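Local coordinates for protein gamma-glutamyltranspeptidase (Streptomyces lincolnensis, PDB 6J3A) that probably acts on gamma-glutamyl or related amide bonds as a gamma-glutamyltranspeptidase homologue of the Ntn-hydrolase clan, at residues A[190-193]-A[194-197]; A[301-304]-A[305-309]; A[83-87]-A[88-92]. All coordinates share one frame; numbering follows the deposited sequence.

Interaction 1: residues A[190-193]-A[194-197]; sequences ATWK and RLLA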
ATOM      1  N   ALA A 190       4.648  16.053 -25.155  1.00 31.78           N
ATOM      2  CA  ALA A 190       5.352  16.423 -26.409  1.00 32.42           C
ATOM      3  C   ALA A 190       6.812  16.870 -26.185  1.00 32.91           C
ATOM      4  O   ALA A 190       7.715  16.573 -26.996  1.00 31.65           O
ATOM      5  CB  ALA A 190       4.584  17.513 -27.141  1.00 31.78           C
ATOM      6  N   THR A 191       7.016  17.573 -25.073  1.00 32.92           N
ATOM      7  CA  THR A 191       8.316  18.112 -24.690  1.00 33.41           C
ATOM      8  C   THR A 191       9.358  17.023 -24.416  1.00 33.73           C
ATOM      9  O   THR A 191      10.503  17.139 -24.877  1.00 33.42           O
ATOM     10  CB  THR A 191       8.186  19.036 -23.457  1.00 33.73           C
ATOM     11  OG1 THR A 191       7.260  20.087 -23.751  1.00 32.13           O
ATOM     12  CG2 THR A 191       9.540  19.661 -23.062  1.00 34.31           C
ATOM     13  N   TRP A 192       8.981  15.991 -23.658  1.00 33.02           N
ATOM     14  CA  TRP A 192       9.896  14.858 -23.422  1.00 32.90           C
ATOM     15  C   TRP A 192      10.095  14.033 -24.694  1.00 33.47           C
ATOM     16  O   TRP A 192      11.183  13.523 -24.941  1.00 33.29           O
ATOM     17  CB  TRP A 192       9.436  13.945 -22.271  1.00 31.43           C
ATOM     18  CG  TRP A 192       9.295  14.589 -20.912  1.00 30.68           C
ATOM     19  CD1 TRP A 192       8.343  14.300 -19.976  1.00 30.34           C
ATOM     20  CD2 TRP A 192      10.122  15.609 -20.331  1.00 29.98           C
ATOM     21  NE1 TRP A 192       8.521  15.072 -18.852  1.00 29.77           N
ATOM     22  CE2 TRP A 192       9.602  15.888 -19.046  1.00 30.11           C
ATOM     23  CE3 TRP A 192      11.240  16.325 -20.771  1.00 29.47           C
ATOM     24  CZ2 TRP A 192      10.159  16.842 -18.210  1.00 30.20           C
ATOM     25  CZ3 TRP A 192      11.797  17.263 -19.937  1.00 29.80           C
ATOM     26  CH2 TRP A 192      11.259  17.516 -18.670  1.00 30.49           C
ATOM     27  N   LYS A 193       9.046  13.900 -25.492  1.00 34.76           N
ATOM     28  CA  LYS A 193       9.157  13.165 -26.744  1.00 38.56           C
ATOM     29  C   LYS A 193      10.168  13.816 -27.676  1.00 38.88           C
ATOM     30  O   LYS A 193      11.018  13.135 -28.248  1.00 37.05           O
ATOM     31  CB  LYS A 193       7.806  13.051 -27.438  1.00 40.42           C
ATOM     32  CG  LYS A 193       6.908  11.978 -26.854  1.00 42.49           C
ATOM     33  CD  LYS A 193       5.778  11.699 -27.821  1.00 44.83           C
ATOM     34  CE  LYS A 193       4.682  10.848 -27.221  1.00 46.00           C
ATOM     35  NZ  LYS A 193       3.475  10.991 -28.079  1.00 47.32           N
ATOM     36  N   ARG A 194      10.071  15.133 -27.817  1.00 40.89           N
ATOM     37  CA  ARG A 194      11.006  15.869 -28.649  1.00 42.79           C
ATOM     38  C   ARG A 194      12.426  15.723 -28.098  1.00 41.35           C
ATOM     39  O   ARG A 194      13.360  15.380 -28.837  1.00 40.52           O
ATOM     40  CB  ARG A 194      10.619  17.345 -28.741  1.00 45.64           C
ATOM     41  CG  ARG A 194      11.459  18.093 -29.768  1.00 48.75           C
ATOM     42  CD  ARG A 194      11.086  19.557 -29.900  1.00 50.94           C
ATOM     43  NE  ARG A 194      12.137  20.310 -30.589  1.00 51.54           N
ATOM     44  CZ  ARG A 194      12.093  21.617 -30.844  1.00 50.26           C
ATOM     45  NH1 ARG A 194      11.041  22.349 -30.473  1.00 49.50           N
ATOM     46  NH2 ARG A 194      13.109  22.197 -31.478  1.00 49.26           N
ATOM     47  N   LEU A 195      12.566  15.979 -26.799  1.00 39.53           N
ATOM     48  CA  LEU A 195      13.822  15.778 -26.076  1.00 39.68           C
ATOM     49  C   LEU A 195      14.445  14.448 -26.475  1.00 38.88           C
ATOM     50  O   LEU A 195      15.573  14.411 -26.964  1.00 38.09           O
ATOM     51  CB  LEU A 195      13.583  15.816 -24.560  1.00 40.22           C
ATOM     52  CG  LEU A 195      14.793  15.973 -23.641  1.00 40.92           C
ATOM     53  CD1 LEU A 195      14.343  16.351 -22.240  1.00 41.68           C
ATOM     54  CD2 LEU A 195      15.623  14.709 -23.552  1.00 41.56           C
ATOM     55  N   LEU A 196      13.685  13.373 -26.286  1.00 38.10           N
ATOM     56  CA  LEU A 196      14.133  12.028 -26.624  1.00 38.57           C
ATOM     57  C   LEU A 196      14.469  11.853 -28.099  1.00 37.92           C
ATOM     58  O   LEU A 196      15.472  11.230 -28.432  1.00 37.21           O
ATOM     59  CB  LEU A 196      13.065  11.011 -26.252  1.00 38.94           C
ATOM     60  CG  LEU A 196      12.805  10.783 -24.768  1.00 39.49           C
ATOM     61  CD1 LEU A 196      11.562   9.914 -24.633  1.00 39.96           C
ATOM     62  CD2 LEU A 196      13.998  10.123 -24.096  1.00 39.39           C
ATOM     63  N   ALA A 197      13.621  12.382 -28.976  1.00 38.76           N
ATOM     64  CA  ALA A 197      13.850  12.269 -30.418  1.00 41.34           C
ATOM     65  C   ALA A 197      15.220  12.832 -30.800  1.00 43.24           C
ATOM     66  O   ALA A 197      16.018  12.152 -31.459  1.00 42.62           O
ATOM     67  CB  ALA A 197      12.750  12.969 -31.205  1.00 40.81           C
TER
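Trp-192 and Leu-195 meet side by side on one amphipathic alpha-helix, 186-200, both side chains pointing the same way into the protein. The methyl CD1 of Leu-195 comes up to the benzo end of the indole, at its edge and near its plane, 3.4 Å from CE3 of Trp-192. The leucine gets there because its CG swings anti to the backbone N (chi1 -165°), which sends the branch back along the helix toward the tryptophan. Leu-196, one residue further round, lays its CG 3.2 Å from the carbonyl O of Trp-192, so that hydrocarbon covers this oxygen on one side.

The same oxygen is gripped by the backbone: N of Leu-196 donates to O of Trp-192 at 2.8 Å with an N-H...O angle of 170°. Three further i to i+4 bonds run from Arg-194, Leu-195 and Ala-197 to Ala-190, Thr-191 and Lys-193, and these fix the spacing that brings residues three apart onto one face.

Large apolar residues suit that face because other helices close over it. Helix 127-140 places Leu-131 and Val-135 against Trp-192, helix 205-217 adds Trp-216, and Phe-45 meets the indole edge-to-face. Thr-191, though buried, has its hydroxyl bonded chiefly to the carbonyl of Leu-452, with that of Thr-187 also near. Lys-193 and Arg-194 are exposed, as long charged chains can be: the lysine runs out extended to a salt bridge with Glu-139, and the arginine makes a cation-pi contact with Phe-220. Small Ala-190 and Ala-197 occupy exposed positions at the two ends of 190-197, and the CB of Ala-197 rests 3.4 Å from the carbonyl O of Lys-193.

Interaction 2: residues A[301-304]-A[305-309]; sequences YVHL and LVEGC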
ATOM      1  N   TYR A 301       9.064  14.762  26.789  1.00 36.46           N
ATOM      2  CA  TYR A 301       9.723  14.413  25.517  1.00 33.70           C
ATOM      3  C   TYR A 301       9.371  15.387  24.402  1.00 32.81           C
ATOM      4  O   TYR A 301      10.238  15.835  23.672  1.00 32.51           O
ATOM      5  CB  TYR A 301       9.316  12.997  25.114  1.00 33.23           C
ATOM      6  CG  TYR A 301       9.784  12.483  23.751  1.00 32.73           C
ATOM      7  CD1 TYR A 301      11.056  11.930  23.580  1.00 31.46           C
ATOM      8  CD2 TYR A 301       8.928  12.494  22.646  1.00 32.15           C
ATOM      9  CE1 TYR A 301      11.464  11.426  22.351  1.00 30.61           C
ATOM     10  CE2 TYR A 301       9.331  11.995  21.415  1.00 31.36           C
ATOM     11  CZ  TYR A 301      10.598  11.462  21.272  1.00 31.07           C
ATOM     12  OH  TYR A 301      10.992  10.972  20.045  1.00 31.68           O
ATOM     13  N   VAL A 302       8.090  15.701  24.272  1.00 32.04           N
ATOM     14  CA  VAL A 302       7.624  16.660  23.269  1.00 31.75           C
ATOM     15  C   VAL A 302       8.190  18.050  23.538  1.00 31.65           C
ATOM     16  O   VAL A 302       8.881  18.606  22.681  1.00 30.91           O
ATOM     17  CB  VAL A 302       6.078  16.713  23.224  1.00 31.40           C
ATOM     18  CG1 VAL A 302       5.568  17.876  22.376  1.00 31.80           C
ATOM     19  CG2 VAL A 302       5.539  15.411  22.677  1.00 30.80           C
ATOM     20  N   HIS A 303       7.877  18.588  24.723  1.00 32.13           N
ATOM     21  CA  HIS A 303       8.398  19.887  25.199  1.00 33.09           C
ATOM     22  C   HIS A 303       9.889  20.063  24.911  1.00 32.23           C
ATOM     23  O   HIS A 303      10.302  21.049  24.307  1.00 31.11           O
ATOM     24  CB  HIS A 303       8.161  20.062  26.713  1.00 34.07           C
ATOM     25  CG  HIS A 303       8.761  21.316  27.273  1.00 34.51           C
ATOM     26  ND1 HIS A 303       8.134  22.541  27.190  1.00 35.62           N
ATOM     27  CD2 HIS A 303       9.946  21.544  27.887  1.00 35.36           C
ATOM     28  CE1 HIS A 303       8.902  23.466  27.736  1.00 36.48           C
ATOM     29  NE2 HIS A 303      10.009  22.887  28.166  1.00 36.01           N
ATOM     30  N   LEU A 304      10.674  19.089  25.353  1.00 31.77           N
ATOM     31  CA  LEU A 304      12.120  19.069  25.120  1.00 32.98           C
ATOM     32  C   LEU A 304      12.493  19.246  23.651  1.00 32.50           C
ATOM     33  O   LEU A 304      13.386  20.021  23.331  1.00 31.14           O
ATOM     34  CB  LEU A 304      12.734  17.762  25.644  1.00 33.39           C
ATOM     35  CG  LEU A 304      14.224  17.569  25.350  1.00 33.83           C
ATOM     36  CD1 LEU A 304      15.062  18.551  26.159  1.00 33.95           C
ATOM     37  CD2 LEU A 304      14.663  16.141  25.613  1.00 33.71           C
ATOM     38  N   LEU A 305      11.817  18.502  22.781  1.00 33.23           N
ATOM     39  CA  LEU A 305      12.049  18.574  21.341  1.00 33.52           C
ATOM     40  C   LEU A 305      11.592  19.877  20.697  1.00 34.62           C
ATOM     41  O   LEU A 305      12.206  20.326  19.728  1.00 33.38           O
ATOM     42  CB  LEU A 305      11.374  17.396  20.637  1.00 33.27           C
ATOM     43  CG  LEU A 305      11.906  16.000  20.987  1.00 33.63           C
ATOM     44  CD1 LEU A 305      11.295  14.940  20.080  1.00 33.39           C
ATOM     45  CD2 LEU A 305      13.422  15.909  20.936  1.00 34.03           C
ATOM     46  N   VAL A 306      10.507  20.463  21.211  1.00 35.92           N
ATOM     47  CA  VAL A 306       9.966  21.725  20.670  1.00 36.30           C
ATOM     48  C   VAL A 306      10.949  22.875  20.946  1.00 35.62           C
ATOM     49  O   VAL A 306      11.384  23.593  20.037  1.00 32.67           O
ATOM     50  CB  VAL A 306       8.550  22.018  21.240  1.00 37.31           C
ATOM     51  CG1 VAL A 306       8.067  23.432  20.903  1.00 37.82           C
ATOM     52  CG2 VAL A 306       7.552  20.995  20.712  1.00 36.46           C
ATOM     53  N   GLU A 307      11.306  23.023  22.213  1.00 35.37           N
ATOM     54  CA  GLU A 307      12.267  24.047  22.613  1.00 35.21           C
ATOM     55  C   GLU A 307      13.613  23.874  21.898  1.00 33.68           C
ATOM     56  O   GLU A 307      14.197  24.847  21.423  1.00 33.77           O
ATOM     57  CB  GLU A 307      12.438  24.055  24.139  1.00 34.92           C
ATOM     58  CG  GLU A 307      11.168  24.422  24.899  1.00 34.50           C
ATOM     59  CD  GLU A 307      10.515  25.654  24.326  1.00 35.23           C
ATOM     60  OE1 GLU A 307       9.517  25.500  23.593  1.00 33.98           O
ATOM     61  OE2 GLU A 307      11.036  26.769  24.570  1.00 36.15           O
ATOM     62  N   GLY A 308      14.083  22.638  21.807  1.00 31.78           N
ATOM     63  CA  GLY A 308      15.309  22.333  21.071  1.00 31.58           C
ATOM     64  C   GLY A 308      15.216  22.713  19.602  1.00 31.59           C
ATOM     65  O   GLY A 308      16.140  23.301  19.047  1.00 31.28           O
ATOM     66  N   CYS A 309      14.082  22.388  18.983  1.00 32.75           N
ATOM     67  CA  CYS A 309      13.795  22.784  17.604  1.00 32.08           C
ATOM     68  C   CYS A 309      13.814  24.307  17.394  1.00 32.75           C
ATOM     69  O   CYS A 309      14.410  24.787  16.423  1.00 32.27           O
ATOM     70  CB  CYS A 309      12.458  22.214  17.166  1.00 31.39           C
ATOM     71  SG  CYS A 309      11.967  22.752  15.520  1.00 31.11           S
TER
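His-303 and Glu-307 touch one another in the interior, yet the polar ends of both side chains turn to other partners. The buried carboxylate is shared between a salt bridge from OE1 to Lys-310 and a hydrogen bond from the backbone N of Ser-349 to OE2, while the imidazole bonds through NE2 to the carbonyl of Gly-345 and through ND1 to His-576. With both ring nitrogens engaged, the imidazole is held against rotation, and Lys-310 probably offsets the glutamate's charge. The backbone joins the pair too, N of Glu-307 donating to O of His-303 at 3.0 Å, nearly straight at 173°.

What the two side chains exchange is a CH-pi contact: CG of Glu-307 sits over one imidazole face, 4.0 Å from the ring centroid and offset toward the rim. The chain bends at chi2 (-48°), and the carboxylate lies with its plane 17° from that of the ring.

Two residues earlier the pattern recurs with apolar chemistry. CD1 of Leu-305 lies over a face of the Tyr-301 phenol, 3.7 Å from CZ, and CG1 of Val-302 lies alongside CG2 of Val-306 at 4.1 Å. Beta-branched and leucine side chains fill this interior well, against Trp-538, Leu-515 and Leu-571. Gly-308 donates its N to O of Leu-304 at 3.1 Å. The i to i+4 pairing marks an alpha-helix, and burial of nearly every touching residue makes 299-319 an interior one of the gamma-glutamyltranspeptidase fold.

Interaction 3: residues A[83-87]-A[88-92]; sequences AGATV and AHYKG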
ATOM      1  N   ALA A  83      22.687  35.734 -12.577  1.00 31.70           N
ATOM      2  CA  ALA A  83      23.753  36.734 -12.571  1.00 30.80           C
ATOM      3  C   ALA A  83      23.268  38.176 -12.293  1.00 31.78           C
ATOM      4  O   ALA A  83      23.976  38.952 -11.637  1.00 32.85           O
ATOM      5  CB  ALA A  83      24.521  36.667 -13.884  1.00 29.71           C
ATOM      6  N   GLY A  84      22.068  38.519 -12.773  1.00 31.83           N
ATOM      7  CA  GLY A  84      21.461  39.851 -12.542  1.00 31.37           C
ATOM      8  C   GLY A  84      20.515  39.999 -11.345  1.00 30.84           C
ATOM      9  O   GLY A  84      19.827  41.023 -11.205  1.00 28.60           O
ATOM     10  N   ALA A  85      20.490  38.997 -10.472  1.00 30.70           N
ATOM     11  CA  ALA A  85      19.514  38.948  -9.390  1.00 31.38           C
ATOM     12  C   ALA A  85      20.115  39.493  -8.119  1.00 31.48           C
ATOM     13  O   ALA A  85      20.433  38.733  -7.206  1.00 32.53           O
ATOM     14  CB  ALA A  85      19.029  37.524  -9.181  1.00 32.05           C
ATOM     15  N   THR A  86      20.265  40.812  -8.063  1.00 30.91           N
ATOM     16  CA  THR A  86      20.907  41.462  -6.925  1.00 30.66           C
ATOM     17  C   THR A  86      19.868  42.013  -5.964  1.00 31.35           C
ATOM     18  O   THR A  86      18.728  42.279  -6.349  1.00 30.46           O
ATOM     19  CB  THR A  86      21.852  42.588  -7.375  1.00 30.36           C
ATOM     20  OG1 THR A  86      21.105  43.623  -8.024  1.00 30.22           O
ATOM     21  CG2 THR A  86      22.917  42.045  -8.338  1.00 30.13           C
ATOM     22  N   VAL A  87      20.266  42.167  -4.705  1.00 32.27           N
ATOM     23  CA  VAL A  87      19.442  42.873  -3.729  1.00 33.58           C
ATOM     24  C   VAL A  87      19.133  44.275  -4.235  1.00 35.64           C
ATOM     25  O   VAL A  87      18.020  44.762  -4.057  1.00 37.77           O
ATOM     26  CB  VAL A  87      20.124  42.970  -2.347  1.00 33.17           C
ATOM     27  CG1 VAL A  87      19.401  43.960  -1.427  1.00 32.51           C
ATOM     28  CG2 VAL A  87      20.170  41.596  -1.691  1.00 33.33           C
ATOM     29  N   ALA A  88      20.117  44.919  -4.854  1.00 37.26           N
ATOM     30  CA  ALA A  88      19.948  46.284  -5.362  1.00 38.85           C
ATOM     31  C   ALA A  88      18.841  46.348  -6.415  1.00 39.10           C
ATOM     32  O   ALA A  88      17.906  47.147  -6.315  1.00 40.13           O
ATOM     33  CB  ALA A  88      21.262  46.801  -5.938  1.00 37.95           C
ATOM     34  N   HIS A  89      18.953  45.479  -7.409  1.00 38.57           N
ATOM     35  CA  HIS A  89      17.983  45.422  -8.492  1.00 38.10           C
ATOM     36  C   HIS A  89      16.536  45.163  -8.038  1.00 36.43           C
ATOM     37  O   HIS A  89      15.600  45.764  -8.559  1.00 37.87           O
ATOM     38  CB  HIS A  89      18.391  44.363  -9.498  1.00 38.66           C
ATOM     39  CG  HIS A  89      17.491  44.311 -10.682  1.00 40.28           C
ATOM     40  ND1 HIS A  89      16.341  43.554 -10.700  1.00 40.21           N
ATOM     41  CD2 HIS A  89      17.543  44.957 -11.869  1.00 41.11           C
ATOM     42  CE1 HIS A  89      15.738  43.715 -11.862  1.00 40.67           C
ATOM     43  NE2 HIS A  89      16.446  44.560 -12.589  1.00 41.41           N
ATOM     44  N   TYR A  90      16.369  44.262  -7.082  1.00 34.22           N
ATOM     45  CA  TYR A  90      15.041  43.916  -6.551  1.00 33.21           C
ATOM     46  C   TYR A  90      14.495  45.075  -5.709  1.00 32.37           C
ATOM     47  O   TYR A  90      13.332  45.466  -5.841  1.00 31.67           O
ATOM     48  CB  TYR A  90      15.103  42.606  -5.732  1.00 32.72           C
ATOM     49  CG  TYR A  90      15.099  41.334  -6.577  1.00 31.70           C
ATOM     50  CD1 TYR A  90      15.987  41.171  -7.646  1.00 31.01           C
ATOM     51  CD2 TYR A  90      14.206  40.287  -6.304  1.00 31.09           C
ATOM     52  CE1 TYR A  90      15.977  40.021  -8.418  1.00 30.65           C
ATOM     53  CE2 TYR A  90      14.194  39.128  -7.077  1.00 29.99           C
ATOM     54  CZ  TYR A  90      15.083  39.004  -8.133  1.00 29.88           C
ATOM     55  OH  TYR A  90      15.098  37.877  -8.924  1.00 28.76           O
ATOM     56  N   LYS A  91      15.352  45.622  -4.854  1.00 32.97           N
ATOM     57  CA  LYS A  91      15.057  46.856  -4.128  1.00 33.69           C
ATOM     58  C   LYS A  91      14.651  47.987  -5.073  1.00 32.80           C
ATOM     59  O   LYS A  91      13.738  48.766  -4.759  1.00 31.51           O
ATOM     60  CB  LYS A  91      16.268  47.310  -3.300  1.00 36.15           C
ATOM     61  CG  LYS A  91      16.407  46.660  -1.931  1.00 37.47           C
ATOM     62  CD  LYS A  91      15.161  46.906  -1.100  1.00 39.76           C
ATOM     63  CE  LYS A  91      15.473  47.147   0.360  1.00 41.83           C
ATOM     64  NZ  LYS A  91      14.203  47.235   1.130  1.00 43.32           N
ATOM     65  N   GLY A  92      15.321  48.064  -6.226  1.00 31.28           N
ATOM     66  CA  GLY A  92      14.989  49.055  -7.261  1.00 30.42           C
ATOM     67  C   GLY A  92      13.569  48.945  -7.810  1.00 30.21           C
ATOM     68  O   GLY A  92      13.007  49.926  -8.298  1.00 29.44           O
TER
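Tyr-90 sets its phenol ring obliquely against the turn that leads into helix 87-92: CE1 lies 3.8 Å from CA of Ala-85, and CD1 comes 3.2 Å from the carbonyl O of Thr-86. The methyl of Ala-85 also touches this rim. A small residue suits that place, at the centre of an inverse gamma turn beside an aromatic ring. The phenol hydroxyl reaches on to the carbonyl of Leu-104, which anchors the far end of the ring. At the imidazole of His-89, its neighbour in the helix, Tyr-90, brings CD1 to the edge, in plane, while O of Gly-84 approaches CG obliquely at 4.1 Å.

Thr-86 is the N-cap. With chi1 at 64°, its OG1 stands between the backbone N and the carbonyl carbon, where it accepts from N of His-89 at 2.9 Å and 162°. Its own carbonyl O takes N of Tyr-90 at 3.2 Å, the first i to i+4 bond of this contact. Along the next step Val-87 and Lys-91 lie side by side, with CG1 of Val-87 4.1 Å from CG of Lys-91.

A valine in place of Thr-86 would probably leave N of His-89 without its capping acceptor and the first turn less firmly held. The chemistry therefore divides the work: a hydroxyl meets a first-turn N-H, as an N-cap does, while the buried tyrosine packs that turn on the loop before it and, through its hydroxyl, bonds to Leu-104 beyond the helix.

How the interactions relate
Interaction 2 is the core contact of the three, almost wholly buried, whereas interactions 1 and 3 are partly buried and carry exposed residues. Interactions 1 and 2 each lie within a single long helix, 186-200 and 299-319, on opposite sides of the chain's centre, with their own centres about 49 Å apart. Interaction 3 instead joins a loop to the short helix it starts, so side-chain capping is added there to the main-chain i to i+4 bonds that all three have. Charge follows place: interaction 1 sends its charged chains outward, but interaction 2 encloses a carboxylate among polar partners. None touches another; the nearest atoms, of interactions 1 and 3, are about 22 Å apart.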